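Local coordinates for outer surface protein (Bacillus cereus ATCC 14579, PDB 1X7F), which is of unproven function but probably acts as a 6-phospho-N-acetylmuramidase, hydrolysing phosphorylated muramic acid sugars released in cell-wall turnover, at residues I31-E36 with A45-A50; A209-W214 with N251-E256; I231-K236 with A365-F370; L270-H275 with L369-Y374. One frame throughout, in Å; residues are numbered along the deposited sequence.

Contact 1. Residues I31-E36 with A45-A50; sequences ISLYPE and AYISAA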
loop_
_atom_site.group_PDB
_atom_site.type_symbol
_atom_site.label_atom_id
_atom_site.label_comp_id
_atom_site.label_asym_id
_atom_site.label_seq_id
_atom_site.Cartn_x
_atom_site.Cartn_y
_atom_site.Cartn_z
ATOM N N ILE A 31 -5.412 5.032 9.439
ATOM C CA ILE A 31 -6.732 4.467 9.776
ATOM C C ILE A 31 -7.793 5.544 9.553
ATOM O O ILE A 31 -7.495 6.745 9.634
ATOM C CB ILE A 31 -6.788 4.012 11.272
ATOM C CG1 ILE A 31 -6.194 5.094 12.205
ATOM C CG2 ILE A 31 -6.080 2.664 11.456
ATOM C CD1 ILE A 31 -6.656 5.033 13.686
ATOM N N SER A 32 -9.033 5.131 9.294
ATOM C CA SER A 32 -10.124 6.105 9.196
ATOM C C SER A 32 -11.014 6.046 10.419
ATOM O O SER A 32 -11.176 4.974 11.001
ATOM C CB SER A 32 -10.947 5.884 7.922
ATOM O OG SER A 32 -10.166 6.195 6.787
ATOM N N LEU A 33 -11.578 7.200 10.802
ATOM C CA LEU A 33 -12.591 7.287 11.859
ATOM C C LEU A 33 -13.885 7.930 11.360
ATOM O O LEU A 33 -13.870 8.766 10.460
ATOM C CB LEU A 33 -12.077 8.085 13.079
ATOM C CG LEU A 33 -10.810 7.600 13.791
ATOM C CD1 LEU A 33 -10.500 8.523 14.957
ATOM C CD2 LEU A 33 -10.969 6.173 14.272
ATOM N N TYR A 34 -15.003 7.527 11.960
ATOM C CA TYR A 34 -16.315 8.108 11.666
ATOM C C TYR A 34 -17.006 8.226 13.002
ATOM O O TYR A 34 -17.894 7.433 13.320
ATOM C CB TYR A 34 -17.114 7.232 10.672
ATOM C CG TYR A 34 -16.327 6.945 9.405
ATOM C CD1 TYR A 34 -15.508 5.826 9.311
ATOM C CD2 TYR A 34 -16.363 7.826 8.327
ATOM C CE1 TYR A 34 -14.755 5.573 8.160
ATOM C CE2 TYR A 34 -15.607 7.594 7.185
ATOM C CZ TYR A 34 -14.812 6.466 7.104
ATOM O OH TYR A 34 -14.069 6.242 5.973
ATOM N N PRO A 35 -16.586 9.210 13.804
ATOM C CA PRO A 35 -17.010 9.291 15.198
ATOM C C PRO A 35 -18.529 9.306 15.410
ATOM O O PRO A 35 -19.008 8.801 16.429
ATOM C CB PRO A 35 -16.362 10.595 15.684
ATOM C CG PRO A 35 -15.188 10.759 14.788
ATOM C CD PRO A 35 -15.693 10.329 13.446
ATOM N N GLU A 36 -19.275 9.865 14.460
ATOM C CA GLU A 36 -20.737 9.942 14.595
ATOM C C GLU A 36 -21.404 8.567 14.513
ATOM O O GLU A 36 -22.504 8.380 15.027
ATOM C CB GLU A 36 -21.345 10.914 13.578
ATOM C CG GLU A 36 -21.318 10.439 12.135
ATOM C CD GLU A 36 -21.550 11.571 11.160
ATOM O OE1 GLU A 36 -20.600 12.349 10.925
ATOM O OE2 GLU A 36 -22.676 11.677 10.627
ATOM N N ALA A 45 -9.756 3.923 21.807
ATOM C CA ALA A 45 -9.178 2.588 21.921
ATOM C C ALA A 45 -8.550 2.109 20.587
ATOM O O ALA A 45 -7.477 1.492 20.577
ATOM C CB ALA A 45 -10.224 1.601 22.433
ATOM N N TYR A 46 -9.202 2.432 19.477
ATOM C CA TYR A 46 -8.736 2.077 18.124
ATOM C C TYR A 46 -7.454 2.801 17.718
ATOM O O TYR A 46 -6.533 2.187 17.172
ATOM C CB TYR A 46 -9.840 2.406 17.121
ATOM C CG TYR A 46 -9.626 1.958 15.691
ATOM C CD1 TYR A 46 -9.304 0.638 15.385
ATOM C CD2 TYR A 46 -9.823 2.851 14.633
ATOM C CE1 TYR A 46 -9.143 0.223 14.066
ATOM C CE2 TYR A 46 -9.678 2.449 13.303
ATOM C CZ TYR A 46 -9.330 1.130 13.027
ATOM O OH TYR A 46 -9.204 0.717 11.716
ATOM N N ILE A 47 -7.428 4.111 17.953
ATOM C CA ILE A 47 -6.238 4.938 17.785
ATOM C C ILE A 47 -5.077 4.332 18.576
ATOM O O ILE A 47 -3.969 4.208 18.053
ATOM C CB ILE A 47 -6.536 6.397 18.246
ATOM C CG1 ILE A 47 -7.438 7.125 17.235
ATOM C CG2 ILE A 47 -5.239 7.194 18.519
ATOM C CD1 ILE A 47 -8.069 8.418 17.801
ATOM N N SER A 48 -5.339 3.950 19.831
ATOM C CA SER A 48 -4.332 3.287 20.665
ATOM C C SER A 48 -3.839 1.970 20.041
ATOM O O SER A 48 -2.633 1.727 19.994
ATOM C CB SER A 48 -4.871 3.040 22.079
ATOM O OG SER A 48 -4.851 4.232 22.850
ATOM N N ALA A 49 -4.785 1.141 19.587
ATOM C CA ALA A 49 -4.519 -0.126 18.906
ATOM C C ALA A 49 -3.674 0.054 17.649
ATOM O O ALA A 49 -2.688 -0.645 17.470
ATOM C CB ALA A 49 -5.848 -0.845 18.546
ATOM N N ALA A 50 -4.064 0.985 16.781
ATOM C CA ALA A 50 -3.324 1.249 15.540
ATOM C C ALA A 50 -1.906 1.787 15.795
ATOM O O ALA A 50 -0.980 1.494 15.034
ATOM C CB ALA A 50 -4.111 2.192 14.637
HETATM O O HOH W 1 -10.008 2.635 9.991
#

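Contact 2. Residues A209-W214 with N251-E256; sequences ANIGPW and NAYASE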
loop_
_atom_site.group_PDB
_atom_site.type_symbol
_atom_site.label_atom_id
_atom_site.label_comp_id
_atom_site.label_asym_id
_atom_site.label_seq_id
_atom_site.Cartn_x
_atom_site.Cartn_y
_atom_site.Cartn_z
ATOM N N ALA A 209 -13.921 -4.666 9.499
ATOM C CA ALA A 209 -14.552 -3.362 9.705
ATOM C C ALA A 209 -15.991 -3.272 9.180
ATOM O O ALA A 209 -16.290 -3.739 8.075
ATOM C CB ALA A 209 -13.690 -2.266 9.091
ATOM N N ASN A 210 -16.868 -2.671 9.986
ATOM C CA ASN A 210 -18.296 -2.534 9.669
ATOM C C ASN A 210 -18.794 -1.111 9.439
ATOM O O ASN A 210 -19.947 -0.921 9.071
ATOM C CB ASN A 210 -19.142 -3.202 10.763
ATOM C CG ASN A 210 -19.120 -4.708 10.653
ATOM O OD1 ASN A 210 -19.079 -5.253 9.543
ATOM N ND2 ASN A 210 -19.131 -5.392 11.789
ATOM N N ILE A 211 -17.925 -0.120 9.660
ATOM C CA ILE A 211 -18.315 1.291 9.606
ATOM C C ILE A 211 -17.714 2.017 8.405
ATOM O O ILE A 211 -16.517 1.930 8.148
ATOM C CB ILE A 211 -17.933 2.031 10.931
ATOM C CG1 ILE A 211 -18.593 1.360 12.140
ATOM C CG2 ILE A 211 -18.318 3.519 10.858
ATOM C CD1 ILE A 211 -17.951 1.736 13.482
ATOM N N GLY A 212 -18.572 2.736 7.684
ATOM C CA GLY A 212 -18.158 3.689 6.661
ATOM C C GLY A 212 -19.018 4.932 6.829
ATOM O O GLY A 212 -19.826 4.994 7.750
ATOM N N PRO A 213 -18.855 5.922 5.954
ATOM C CA PRO A 213 -19.654 7.144 6.012
ATOM C C PRO A 213 -21.155 6.982 5.746
ATOM O O PRO A 213 -21.950 7.651 6.399
ATOM C CB PRO A 213 -19.017 8.030 4.937
ATOM C CG PRO A 213 -18.386 7.079 3.998
ATOM C CD PRO A 213 -17.866 5.967 4.864
ATOM N N TRP A 214 -21.539 6.124 4.793
ATOM C CA TRP A 214 -22.954 6.034 4.347
ATOM C C TRP A 214 -23.589 4.675 4.630
ATOM O O TRP A 214 -22.947 3.791 5.183
ATOM C CB TRP A 214 -23.091 6.331 2.843
ATOM C CG TRP A 214 -21.999 7.176 2.235
ATOM C CD1 TRP A 214 -20.995 6.753 1.408
ATOM C CD2 TRP A 214 -21.807 8.580 2.405
ATOM N NE1 TRP A 214 -20.190 7.809 1.053
ATOM C CE2 TRP A 214 -20.671 8.947 1.648
ATOM C CE3 TRP A 214 -22.482 9.574 3.119
ATOM C CZ2 TRP A 214 -20.191 10.256 1.594
ATOM C CZ3 TRP A 214 -22.014 10.879 3.053
ATOM C CH2 TRP A 214 -20.874 11.204 2.299
ATOM N N ASN A 251 -12.332 1.849 5.926
ATOM C CA ASN A 251 -13.403 1.516 6.882
ATOM C C ASN A 251 -12.883 1.291 8.314
ATOM O O ASN A 251 -11.689 1.097 8.511
ATOM C CB ASN A 251 -14.311 0.345 6.377
ATOM C CG ASN A 251 -13.518 -0.846 5.774
ATOM O OD1 ASN A 251 -14.115 -1.818 5.300
ATOM N ND2 ASN A 251 -12.200 -0.771 5.795
ATOM N N ALA A 252 -13.785 1.306 9.302
ATOM C CA ALA A 252 -13.429 1.092 10.727
ATOM C C ALA A 252 -14.358 0.043 11.334
ATOM O O ALA A 252 -15.507 -0.042 10.926
ATOM C CB ALA A 252 -13.540 2.411 11.513
ATOM N N TYR A 253 -13.908 -0.766 12.297
ATOM C CA TYR A 253 -12.545 -0.802 12.826
ATOM C C TYR A 253 -11.881 -2.027 12.248
ATOM O O TYR A 253 -12.474 -3.118 12.265
ATOM C CB TYR A 253 -12.583 -0.972 14.351
ATOM C CG TYR A 253 -13.289 0.143 15.073
ATOM C CD1 TYR A 253 -14.519 -0.066 15.715
ATOM C CD2 TYR A 253 -12.742 1.422 15.095
ATOM C CE1 TYR A 253 -15.167 0.983 16.369
ATOM C CE2 TYR A 253 -13.374 2.464 15.737
ATOM C CZ TYR A 253 -14.575 2.246 16.371
ATOM O OH TYR A 253 -15.163 3.313 16.999
ATOM N N ALA A 254 -10.653 -1.872 11.755
ATOM C CA ALA A 254 -9.860 -3.029 11.364
ATOM C C ALA A 254 -9.593 -3.833 12.632
ATOM O O ALA A 254 -9.491 -3.261 13.723
ATOM C CB ALA A 254 -8.543 -2.598 10.688
ATOM N N SER A 255 -9.514 -5.155 12.497
ATOM C CA SER A 255 -9.194 -6.014 13.633
ATOM C C SER A 255 -7.749 -5.840 14.108
ATOM O O SER A 255 -6.875 -5.365 13.363
ATOM C CB SER A 255 -9.447 -7.482 13.295
ATOM O OG SER A 255 -8.508 -7.953 12.334
ATOM N N GLU A 256 -7.506 -6.234 15.357
ATOM C CA GLU A 256 -6.156 -6.306 15.892
ATOM C C GLU A 256 -5.216 -7.068 14.933
ATOM O O GLU A 256 -4.105 -6.602 14.645
ATOM C CB GLU A 256 -6.177 -6.932 17.292
ATOM C CG GLU A 256 -4.807 -7.148 17.928
ATOM C CD GLU A 256 -4.080 -5.865 18.327
ATOM O OE1 GLU A 256 -2.842 -5.927 18.491
ATOM O OE2 GLU A 256 -4.724 -4.807 18.497
HETATM O O HOH W 2 -16.134 -2.484 12.972
#

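Contact 3. Residues I231-K236 with A365-F370; sequences IEVQAK and AEEELF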
loop_
_atom_site.group_PDB
_atom_site.type_symbol
_atom_site.label_atom_id
_atom_site.label_comp_id
_atom_site.label_asym_id
_atom_site.label_seq_id
_atom_site.Cartn_x
_atom_site.Cartn_y
_atom_site.Cartn_z
ATOM N N ILE A 231 -5.948 -7.746 3.219
ATOM C CA ILE A 231 -5.694 -6.347 3.538
ATOM C C ILE A 231 -4.207 -6.017 3.329
ATOM O O ILE A 231 -3.881 -4.980 2.760
ATOM C CB ILE A 231 -6.229 -5.993 4.972
ATOM C CG1 ILE A 231 -6.417 -4.471 5.123
ATOM C CG2 ILE A 231 -5.339 -6.603 6.117
ATOM C CD1 ILE A 231 -6.870 -4.042 6.517
ATOM N N GLU A 232 -3.330 -6.942 3.712
ATOM C CA GLU A 232 -1.888 -6.732 3.617
ATOM C C GLU A 232 -1.396 -6.798 2.172
ATOM O O GLU A 232 -0.381 -6.185 1.832
ATOM C CB GLU A 232 -1.114 -7.713 4.533
ATOM C CG GLU A 232 -0.990 -9.141 4.009
ATOM C CD GLU A 232 -2.194 -10.024 4.309
ATOM O OE1 GLU A 232 -2.082 -11.238 4.056
ATOM O OE2 GLU A 232 -3.248 -9.541 4.796
ATOM N N VAL A 233 -2.124 -7.525 1.328
ATOM C CA VAL A 233 -1.813 -7.612 -0.107
ATOM C C VAL A 233 -2.139 -6.289 -0.822
ATOM O O VAL A 233 -1.343 -5.788 -1.608
ATOM C CB VAL A 233 -2.510 -8.845 -0.760
ATOM C CG1 VAL A 233 -2.245 -8.909 -2.256
ATOM C CG2 VAL A 233 -2.007 -10.134 -0.067
ATOM N N GLN A 234 -3.294 -5.716 -0.513
ATOM C CA GLN A 234 -3.625 -4.360 -0.934
ATOM C C GLN A 234 -2.531 -3.329 -0.624
ATOM O O GLN A 234 -2.166 -2.546 -1.490
ATOM C CB GLN A 234 -4.935 -3.911 -0.279
ATOM C CG GLN A 234 -6.132 -4.806 -0.518
ATOM C CD GLN A 234 -7.345 -4.334 0.279
ATOM O OE1 GLN A 234 -7.933 -5.091 1.060
ATOM N NE2 GLN A 234 -7.718 -3.093 0.081
ATOM N N ALA A 235 -2.008 -3.342 0.606
ATOM C CA ALA A 235 -0.947 -2.420 1.022
ATOM C C ALA A 235 0.360 -2.671 0.277
ATOM O O ALA A 235 1.009 -1.729 -0.190
ATOM C CB ALA A 235 -0.727 -2.496 2.525
ATOM N N LYS A 236 0.746 -3.938 0.181
ATOM C CA LYS A 236 1.898 -4.351 -0.613
ATOM C C LYS A 236 1.779 -3.791 -2.023
ATOM O O LYS A 236 2.721 -3.211 -2.552
ATOM C CB LYS A 236 2.004 -5.890 -0.687
ATOM C CG LYS A 236 2.596 -6.584 0.548
ATOM C CD LYS A 236 2.645 -8.122 0.324
ATOM C CE LYS A 236 3.112 -8.852 1.564
ATOM N NZ LYS A 236 3.600 -10.226 1.274
ATOM N N ALA A 365 2.178 -17.371 -2.894
ATOM C CA ALA A 365 0.757 -17.376 -2.589
ATOM C C ALA A 365 -0.037 -16.876 -3.797
ATOM O O ALA A 365 0.345 -15.888 -4.431
ATOM C CB ALA A 365 0.470 -16.517 -1.335
ATOM N N GLU A 366 -1.129 -17.576 -4.102
ATOM C CA GLU A 366 -1.923 -17.348 -5.311
ATOM C C GLU A 366 -2.451 -15.911 -5.410
ATOM O O GLU A 366 -2.461 -15.336 -6.493
ATOM C CB GLU A 366 -3.095 -18.348 -5.362
ATOM C CG GLU A 366 -3.764 -18.490 -6.730
ATOM C CD GLU A 366 -5.115 -19.218 -6.664
ATOM O OE1 GLU A 366 -5.862 -19.207 -7.679
ATOM O OE2 GLU A 366 -5.451 -19.792 -5.589
ATOM N N GLU A 367 -2.890 -15.349 -4.286
ATOM C CA GLU A 367 -3.402 -13.980 -4.254
ATOM C C GLU A 367 -2.319 -12.940 -4.567
ATOM O O GLU A 367 -2.629 -11.811 -4.933
ATOM C CB GLU A 367 -4.095 -13.682 -2.915
ATOM C CG GLU A 367 -3.187 -13.725 -1.691
ATOM C CD GLU A 367 -2.989 -15.112 -1.109
ATOM O OE1 GLU A 367 -3.366 -16.120 -1.747
ATOM O OE2 GLU A 367 -2.432 -15.189 0.005
ATOM N N GLU A 368 -1.056 -13.341 -4.444
ATOM C CA GLU A 368 0.086 -12.420 -4.632
ATOM C C GLU A 368 0.817 -12.558 -5.971
ATOM O O GLU A 368 1.826 -11.895 -6.189
ATOM C CB GLU A 368 1.109 -12.558 -3.487
ATOM C CG GLU A 368 0.623 -12.058 -2.121
ATOM C CD GLU A 368 1.732 -11.960 -1.082
ATOM O OE1 GLU A 368 2.930 -12.099 -1.438
ATOM O OE2 GLU A 368 1.417 -11.747 0.115
ATOM N N LEU A 369 0.314 -13.395 -6.874
ATOM C CA LEU A 369 1.026 -13.637 -8.129
ATOM C C LEU A 369 1.143 -12.365 -8.969
ATOM O O LEU A 369 2.146 -12.164 -9.645
ATOM C CB LEU A 369 0.384 -14.779 -8.958
ATOM C CG LEU A 369 0.378 -16.202 -8.377
ATOM C CD1 LEU A 369 -0.184 -17.184 -9.381
ATOM C CD2 LEU A 369 1.755 -16.662 -7.912
ATOM N N PHE A 370 0.117 -11.516 -8.940
ATOM C CA PHE A 370 0.170 -10.265 -9.696
ATOM C C PHE A 370 1.354 -9.374 -9.232
ATOM O O PHE A 370 1.836 -8.528 -9.980
ATOM C CB PHE A 370 -1.163 -9.521 -9.578
ATOM C CG PHE A 370 -1.362 -8.858 -8.254
ATOM C CD1 PHE A 370 -1.022 -7.518 -8.080
ATOM C CD2 PHE A 370 -1.867 -9.572 -7.166
ATOM C CE1 PHE A 370 -1.188 -6.906 -6.853
ATOM C CE2 PHE A 370 -2.034 -8.960 -5.945
ATOM C CZ PHE A 370 -1.697 -7.627 -5.780
#

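Contact 4. Residues L270-H275 with L369-Y374; sequences LQLKVH and LFLLDY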
loop_
_atom_site.group_PDB
_atom_site.type_symbol
_atom_site.label_atom_id
_atom_site.label_comp_id
_atom_site.label_asym_id
_atom_site.label_seq_id
_atom_site.Cartn_x
_atom_site.Cartn_y
_atom_site.Cartn_z
ATOM N N LEU A 270 9.525 -5.124 -1.494
ATOM C CA LEU A 270 8.588 -6.179 -1.836
ATOM C C LEU A 270 8.905 -7.498 -1.133
ATOM O O LEU A 270 10.040 -7.976 -1.184
ATOM C CB LEU A 270 8.576 -6.386 -3.341
ATOM C CG LEU A 270 7.515 -7.330 -3.923
ATOM C CD1 LEU A 270 6.088 -6.849 -3.611
ATOM C CD2 LEU A 270 7.740 -7.403 -5.414
ATOM N N GLN A 271 7.894 -8.063 -0.469
ATOM C CA GLN A 271 8.010 -9.338 0.238
ATOM C C GLN A 271 6.941 -10.273 -0.312
ATOM O O GLN A 271 5.749 -9.982 -0.223
ATOM C CB GLN A 271 7.820 -9.179 1.748
ATOM C CG GLN A 271 8.708 -8.149 2.432
ATOM C CD GLN A 271 8.338 -7.951 3.892
ATOM O OE1 GLN A 271 7.266 -7.398 4.205
ATOM N NE2 GLN A 271 9.223 -8.388 4.796
ATOM N N LEU A 272 7.373 -11.386 -0.888
ATOM C CA LEU A 272 6.463 -12.320 -1.542
ATOM C C LEU A 272 6.271 -13.507 -0.627
ATOM O O LEU A 272 7.248 -14.187 -0.277
ATOM C CB LEU A 272 7.036 -12.777 -2.888
ATOM C CG LEU A 272 7.301 -11.651 -3.907
ATOM C CD1 LEU A 272 8.125 -12.183 -5.091
ATOM C CD2 LEU A 272 5.979 -10.989 -4.403
ATOM N N LYS A 273 5.021 -13.742 -0.223
ATOM C CA LYS A 273 4.692 -14.913 0.590
ATOM C C LYS A 273 4.899 -16.213 -0.211
ATOM O O LYS A 273 4.307 -16.403 -1.288
ATOM C CB LYS A 273 3.271 -14.809 1.137
ATOM C CG LYS A 273 2.880 -15.978 2.011
ATOM C CD LYS A 273 1.869 -15.594 3.061
ATOM C CE LYS A 273 1.600 -16.776 3.985
ATOM N NZ LYS A 273 0.402 -16.568 4.845
ATOM N N VAL A 274 5.755 -17.082 0.320
ATOM C CA VAL A 274 6.082 -18.376 -0.290
ATOM C C VAL A 274 5.558 -19.519 0.606
ATOM O O VAL A 274 5.609 -19.440 1.845
ATOM C CB VAL A 274 7.626 -18.524 -0.552
ATOM C CG1 VAL A 274 8.429 -18.500 0.767
ATOM C CG2 VAL A 274 7.961 -19.806 -1.341
ATOM N N HIS A 275 5.027 -20.555 -0.038
ATOM C CA HIS A 275 4.687 -21.808 0.609
ATOM C C HIS A 275 5.600 -22.890 0.037
ATOM O O HIS A 275 5.624 -23.117 -1.169
ATOM C CB HIS A 275 3.223 -22.188 0.350
ATOM C CG HIS A 275 2.232 -21.167 0.822
ATOM N ND1 HIS A 275 1.721 -21.158 2.102
ATOM C CD2 HIS A 275 1.648 -20.126 0.178
ATOM C CE1 HIS A 275 0.873 -20.150 2.232
ATOM N NE2 HIS A 275 0.807 -19.512 1.076
ATOM N N LEU A 369 0.314 -13.395 -6.874
ATOM C CA LEU A 369 1.026 -13.637 -8.129
ATOM C C LEU A 369 1.143 -12.365 -8.969
ATOM O O LEU A 369 2.146 -12.164 -9.645
ATOM C CB LEU A 369 0.384 -14.779 -8.958
ATOM C CG LEU A 369 0.378 -16.202 -8.377
ATOM C CD1 LEU A 369 -0.184 -17.184 -9.381
ATOM C CD2 LEU A 369 1.755 -16.662 -7.912
ATOM N N PHE A 370 0.117 -11.516 -8.940
ATOM C CA PHE A 370 0.170 -10.265 -9.696
ATOM C C PHE A 370 1.354 -9.374 -9.232
ATOM O O PHE A 370 1.836 -8.528 -9.980
ATOM C CB PHE A 370 -1.163 -9.521 -9.578
ATOM C CG PHE A 370 -1.362 -8.858 -8.254
ATOM C CD1 PHE A 370 -1.022 -7.518 -8.080
ATOM C CD2 PHE A 370 -1.867 -9.572 -7.166
ATOM C CE1 PHE A 370 -1.188 -6.906 -6.853
ATOM C CE2 PHE A 370 -2.034 -8.960 -5.945
ATOM C CZ PHE A 370 -1.697 -7.627 -5.780
ATOM N N LEU A 371 1.810 -9.576 -8.000
ATOM C CA LEU A 371 2.904 -8.795 -7.439
ATOM C C LEU A 371 4.242 -9.042 -8.142
ATOM O O LEU A 371 5.101 -8.170 -8.147
ATOM C CB LEU A 371 3.024 -9.022 -5.931
ATOM C CG LEU A 371 2.005 -8.324 -5.027
ATOM C CD1 LEU A 371 2.273 -8.675 -3.569
ATOM C CD2 LEU A 371 1.958 -6.787 -5.227
ATOM N N LEU A 372 4.380 -10.210 -8.769
ATOM C CA LEU A 372 5.531 -10.540 -9.617
ATOM C C LEU A 372 5.843 -9.523 -10.732
ATOM O O LEU A 372 7.007 -9.382 -11.136
ATOM C CB LEU A 372 5.359 -11.934 -10.224
ATOM C CG LEU A 372 5.279 -13.063 -9.197
ATOM C CD1 LEU A 372 4.919 -14.403 -9.868
ATOM C CD2 LEU A 372 6.599 -13.142 -8.416
ATOM N N ASP A 373 4.817 -8.815 -11.204
ATOM C CA ASP A 373 4.974 -7.793 -12.224
ATOM C C ASP A 373 5.752 -6.566 -11.726
ATOM O O ASP A 373 6.240 -5.773 -12.529
ATOM C CB ASP A 373 3.598 -7.345 -12.738
ATOM C CG ASP A 373 2.828 -8.464 -13.454
ATOM O OD1 ASP A 373 3.405 -9.534 -13.771
ATOM O OD2 ASP A 373 1.616 -8.344 -13.736
ATOM N N TYR A 374 5.849 -6.405 -10.408
ATOM C CA TYR A 374 6.627 -5.317 -9.816
ATOM C C TYR A 374 8.103 -5.673 -9.582
ATOM O O TYR A 374 8.898 -4.810 -9.196
ATOM C CB TYR A 374 5.929 -4.777 -8.549
ATOM C CG TYR A 374 4.561 -4.270 -8.903
ATOM C CD1 TYR A 374 3.453 -5.116 -8.843
ATOM C CD2 TYR A 374 4.384 -2.980 -9.396
ATOM C CE1 TYR A 374 2.196 -4.678 -9.226
ATOM C CE2 TYR A 374 3.124 -2.530 -9.780
ATOM C CZ TYR A 374 2.040 -3.394 -9.691
ATOM O OH TYR A 374 0.795 -2.984 -10.061
#

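Contact 1. Residues I31-E36 with A45-A50
Leu33 and Ile31 of the strand meet Tyr46, Ile47 and Ala50 on one side of helix 40-51. The closest of these contacts is at the rim of the Tyr46 ring, where Leu33 CD2 lies in the ring plane 3.5 Å from Tyr46 CD2; the two side chains slide past each other in opposite directions. The other branch, Leu33 CD1, reaches Ile47 CD1 at 3.7 Å, the leucine and isoleucine crossing nearly at right angles, so that the fork of Leu33 spans two successive helix residues. Ile31 also reaches a residue nearer the C-terminal end of the helix, Ala50: its CG2 methyl sits 3.8 Å from Ala50 CB and 3.7 Å from Tyr46 OH. With CG1 wedged between its own N and carbonyl carbon (chi1 46°), Ile31 turns CD1 to the helix as well, 3.9 Å from Ala50 CB.

The phenol is steered by polar partners. A water 2.7 Å from Tyr46 OH accepts the N-H of Ser32 at 2.8 Å, linking the ring to the strand backbone, and Tyr46 OH also bonds to Ala254 N. Further out, Leu33 reaches Ile79 of helix 74-85, and Leu259 of helix 256-264 lies against Ile31 and Ala50. The axes of strand 31-33 and helix segment 45-50 run antiparallel (176°) and approach to 10.1 Å, as in the first half of a beta-alpha-beta unit, here within the parallel eight-stranded sheet of a TIM-barrel-like domain.

Contact 2. Residues A209-W214 with N251-E256
Ile211 and Ala252 form a single antiparallel bridge that carries a classic beta bulge, with Asn210 and Ile211 both facing Ala252, where two loops following parallel strands of the N-terminal domain meet. The backbone side of the contact is tight. Ala252 N reaches Ile211 O at 3.0 Å, on a lone pair in the carbonyl plane, while Ile211 N returns to Ala252 O at 2.7 Å, almost in line with that carbonyl. Asn210 N adds only a weak bond to the same oxygen. Next to the bulge the methyl of Ala209 packs on the Ala252 backbone, its CB 3.3 Å from Ala252 C, and Ala209 CA makes a C-H...O contact to Tyr253 O. The peptide between Ala252 and Tyr253 is cis.

Toward the outer edge the fit is looser. Ile211 and Tyr253 run side by side, pointing the same way, with CD1 of the isoleucine 4.1 Å from Tyr253 CE1. The tyrosine hydroxyl bonds beyond the pair, to Ser38 OG and Asp43 OD1, and Tyr46 meets its ring edge-to-face. Asn210 itself is exposed, its CB directed away from the other loop. A water bridges the two segments beside the bulge, accepting from Asn210 N at 3.1 Å and from Tyr253 N at 2.9 Å.

Contact 3. Residues I231-K236 with A365-F370
Glu367, Glu368 and Phe370 meet Val233 and Lys236, which lie about one helical turn apart on helix 231-240. Glu367 contributes little; its backbone O lies 4.0 Å from Val233 CG1.

Glu368 carries the polar half. Its chain, extended beyond CG, brings OE2 to 2.9 Å from Lys236 NZ in a salt bridge; the ammonium comes in on the syn side, about 30° out of the carboxylate plane, and the two side chains cross nearly at right angles. Lys236 is also stretched out fully beyond CG, which carries NZ across to Glu368; NZ makes a further hydrogen bond to Gln271 O on strand 270-276. The other carboxylate oxygen, Glu368 OE1, takes the backbone N-H of Lys273, so both oxygens of this buried acid are held. Nearby, the CG of Glu368 rests 3.9 Å from Val233 CG2.

At Phe370 the contact turns apolar again: Val233 CG1 meets the ring at its edge, near the plane, 3.7 Å from Phe370 CE2. The two methyls of Val233 are thus divided, CG2 going to Glu368 and CG1 mainly to Phe370, while His237 meets the same ring edge-to-face. This is an interdomain interface, in which a helix of the TIM-barrel-like N-terminal domain packs on a 3-10 segment of the C-terminal domain.

Contact 4. Residues L270-H275 with L369-Y374
Leu272 and Leu371 slide past each other in opposite directions, the CD2 methyl of Leu272 coming 3.9 Å from Leu371 CB. Against Leu372 the same side chain lies at a slant, with its other methyl, CD1, 3.8 Å from Leu372 CD2. The fork of Leu272 therefore divides between two successive residues of the 3-10 segment, one branch resting near the backbone end of Leu371 and the other at the far end of Leu372. The CA-CB bond of Leu372 leads away from the strand, yet the branch end swings back to make this contact.

Two residues earlier on the same face of the strand, Leu270 has CG anti to its own N (chi1 -172°), which turns the branches toward Leu371 and, more distantly, Tyr374. Its CD1 and Leu371 CD1 stand 4.2 Å apart, its CD2 lies 3.9 Å from Leu371 O, and Leu270 CD2 is 4.5 Å from Tyr374 CB, while the phenol end of the tyrosine leads off to bond with His237 and Tyr183. Leu371 thus touches both leucines, which approach from the same side.

Ile347 and Phe381 also pack on Leu272, and Lys236 and His237 touch Leu371 from the N-terminal domain. Since the side chains meet one another only through hydrocarbon groups, with one further methyl against a backbone carbonyl, the attachment of the 3-10 segment to strand 270-276 rests here mainly on burial, with polar bonds left to the neighbouring residues.

From the N terminus, contact 1 closes first, with eight residues between its segments, five of them in helix, and joins strand 28-33 to helix 40-51. Contact 2 follows in series, bringing together the loops after strands 201-204 and 246-249; it touches contact 1 through Tyr46, and both lie on the same side of the chain's centre. Contact 3 opens within the loop that contact 2 closes and ends far beyond it, so the two cross. Contact 4 opens inside the span of contact 3 and ends on the same stretch, sharing Leu369 and Phe370. Contact 3 joins the two domains, and contact 4 ties the same 3-10 segment to the C-terminal sheet.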